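Local atomic coordinates of allergen Bos d 2 (Bos taurus, PDB entry 4WFV), a protein that probably carries pheromones or other small odorant molecules as a secreted lipocalin, and is a major dander allergen of cattle. Residues D24-I29 with N142-N147. Residues are numbered along the deposited sequence; the frame is centred on the assembly and turned at random. Where two conformers were deposited one is given.
Sequences DNKDKI and NENIEN
N144 and E146 face K26 and I29 across a surface seam of the lipocalin beta-barrel, where the loop that leaves strand 17-23 meets the chain entering the short C-terminal strand 146-147. The amide of N144 lies against the aliphatic part of K26, the two side chains crossing at about a right angle: ND2 is 3.9 Å from K26 CB, and OD1 is 3.9 Å from K26 CD. K26 extends from its backbone with CG anti to N (chi1 -177°) and bends at chi3, so that NZ stands 5.3 Å from E146 OE2, where the opposite charges probably attract each other weakly without direct contact. Deeper in, the buried I29 sends its CD1 methyl to E146 CG at 3.8 Å, a purely aliphatic touch; A23 and M113 pack on the same isoleucine. E146 is bent at chi2 (-85°), and its OE1 forms a salt bridge with R36, whose NH1 also donates a hydrogen bond to I29 O, so one guanidinium ties both segments together. A23 O accepts a hydrogen bond from N144 ND2, fixing the amide beside the end of strand 17-23, while E146 pairs with A21 through the backbone. On the loop side, I29 N donates to K26 O at 3.0 Å, within a turn from which both side chains point toward 142-147. There the I29 CD1 methyl also sits 3.6 Å from the backbone O of N144.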
loop_
_atom_site.group_PDB
_atom_site.type_symbol
_atom_site.label_atom_id
_atom_site.label_comp_id
_atom_site.label_asym_id
_atom_site.label_seq_id
_atom_site.Cartn_x
_atom_site.Cartn_y
_atom_site.Cartn_z
ATOM N N ASP A 24 -11.566 1.700 -5.525
ATOM C CA ASP A 24 -12.868 1.826 -6.162
ATOM C C ASP A 24 -13.949 2.098 -5.119
ATOM O O ASP A 24 -14.898 2.831 -5.394
ATOM C CB ASP A 24 -13.187 0.652 -7.110
ATOM C CG ASP A 24 -13.090 -0.724 -6.455
ATOM O OD1 ASP A 24 -12.826 -0.845 -5.243
ATOM O OD2 ASP A 24 -13.333 -1.708 -7.184
ATOM N N ASN A 25 -13.791 1.543 -3.920
ATOM C CA ASN A 25 -14.661 1.874 -2.794
ATOM C C ASN A 25 -13.976 2.894 -1.902
ATOM O O ASN A 25 -13.191 2.535 -1.023
ATOM C CB ASN A 25 -14.994 0.614 -1.991
ATOM C CG ASN A 25 -15.830 -0.366 -2.778
ATOM O OD1 ASN A 25 -16.717 0.032 -3.533
ATOM N ND2 ASN A 25 -15.552 -1.646 -2.616
ATOM N N LYS A 26 -14.247 4.170 -2.151
ATOM C CA LYS A 26 -13.499 5.237 -1.491
ATOM C C LYS A 26 -13.588 5.183 0.026
ATOM O O LYS A 26 -12.640 5.554 0.713
ATOM C CB LYS A 26 -13.925 6.614 -2.007
ATOM C CG LYS A 26 -13.132 7.764 -1.403
ATOM C CD LYS A 26 -13.433 9.099 -2.077
ATOM C CE LYS A 26 -14.832 9.592 -1.752
ATOM N NZ LYS A 26 -15.061 10.953 -2.324
ATOM N N ASP A 27 -14.721 4.725 0.554
ATOM C CA ASP A 27 -14.928 4.726 2.000
ATOM C C ASP A 27 -13.872 3.916 2.738
ATOM O O ASP A 27 -13.602 4.182 3.900
ATOM C CB ASP A 27 -16.335 4.234 2.363
ATOM C CG ASP A 27 -16.586 2.823 1.905
ATOM O OD1 ASP A 27 -16.769 2.620 0.692
ATOM O OD2 ASP A 27 -16.593 1.911 2.753
ATOM N N LYS A 28 -13.267 2.937 2.064
ATOM C CA LYS A 28 -12.234 2.118 2.697
ATOM C C LYS A 28 -10.944 2.883 2.989
ATOM O O LYS A 28 -10.191 2.482 3.878
ATOM C CB LYS A 28 -11.890 0.908 1.833
ATOM C CG LYS A 28 -13.017 -0.100 1.681
ATOM C CD LYS A 28 -13.272 -0.828 2.993
ATOM C CE LYS A 28 -14.331 -1.929 2.837
ATOM N NZ LYS A 28 -14.507 -2.712 4.100
ATOM N N ILE A 29 -10.681 3.952 2.235
ATOM C CA ILE A 29 -9.393 4.645 2.325
ATOM C C ILE A 29 -9.451 6.111 2.755
ATOM O O ILE A 29 -8.425 6.762 2.832
ATOM C CB ILE A 29 -8.600 4.558 0.997
ATOM C CG1 ILE A 29 -9.367 5.244 -0.152
ATOM C CG2 ILE A 29 -8.269 3.110 0.674
ATOM C CD1 ILE A 29 -8.464 5.568 -1.357
ATOM N N ASN A 142 -8.730 6.961 -10.658
ATOM C CA ASN A 142 -7.869 8.041 -10.202
ATOM C C ASN A 142 -8.644 9.166 -9.524
ATOM O O ASN A 142 -8.084 9.937 -8.749
ATOM C CB ASN A 142 -6.988 8.532 -11.347
ATOM C CG ASN A 142 -5.890 7.551 -11.658
ATOM O OD1 ASN A 142 -5.153 7.144 -10.765
ATOM N ND2 ASN A 142 -5.796 7.129 -12.908
ATOM N N GLU A 143 -9.941 9.237 -9.795
ATOM C CA GLU A 143 -10.814 10.203 -9.151
ATOM C C GLU A 143 -10.873 9.977 -7.643
ATOM O O GLU A 143 -11.223 10.871 -6.883
ATOM C CB GLU A 143 -12.220 10.116 -9.754
ATOM C CG GLU A 143 -12.307 10.559 -11.217
ATOM C CD GLU A 143 -11.959 9.462 -12.228
ATOM O OE1 GLU A 143 -11.545 8.348 -11.834
ATOM O OE2 GLU A 143 -12.118 9.726 -13.439
ATOM N N ASN A 144 -10.545 8.757 -7.223
ATOM C CA ASN A 144 -10.592 8.411 -5.804
ATOM C C ASN A 144 -9.231 8.427 -5.105
ATOM O O ASN A 144 -9.091 7.901 -4.003
ATOM C CB ASN A 144 -11.274 7.059 -5.591
ATOM C CG ASN A 144 -12.781 7.129 -5.787
ATOM O OD1 ASN A 144 -13.350 8.215 -5.923
ATOM N ND2 ASN A 144 -13.434 5.972 -5.795
ATOM N N ILE A 145 -8.238 9.055 -5.721
ATOM C CA ILE A 145 -6.943 9.171 -5.063
ATOM C C ILE A 145 -7.065 10.054 -3.820
ATOM O O ILE A 145 -7.729 11.099 -3.844
ATOM C CB ILE A 145 -5.868 9.761 -5.996
ATOM C CG1 ILE A 145 -5.472 8.754 -7.072
ATOM C CG2 ILE A 145 -4.637 10.167 -5.187
ATOM C CD1 ILE A 145 -4.552 9.332 -8.155
ATOM N N GLU A 146 -6.436 9.601 -2.734
ATOM C CA GLU A 146 -6.326 10.342 -1.476
ATOM C C GLU A 146 -4.845 10.608 -1.248
ATOM O O GLU A 146 -4.021 9.715 -1.448
ATOM C CB GLU A 146 -6.865 9.493 -0.305
ATOM C CG GLU A 146 -8.374 9.218 -0.322
ATOM C CD GLU A 146 -9.179 10.344 0.306
ATOM O OE1 GLU A 146 -8.811 10.811 1.404
ATOM O OE2 GLU A 146 -10.197 10.763 -0.289
ATOM N N ASN A 147 -4.493 11.831 -0.851
ATOM C CA ASN A 147 -3.126 12.089 -0.417
ATOM C C ASN A 147 -3.036 11.794 1.072
ATOM O O ASN A 147 -3.589 12.519 1.897
ATOM C CB ASN A 147 -2.681 13.521 -0.714
ATOM C CG ASN A 147 -1.237 13.774 -0.305
ATOM O OD1 ASN A 147 -0.826 13.440 0.806
ATOM N ND2 ASN A 147 -0.452 14.352 -1.214
#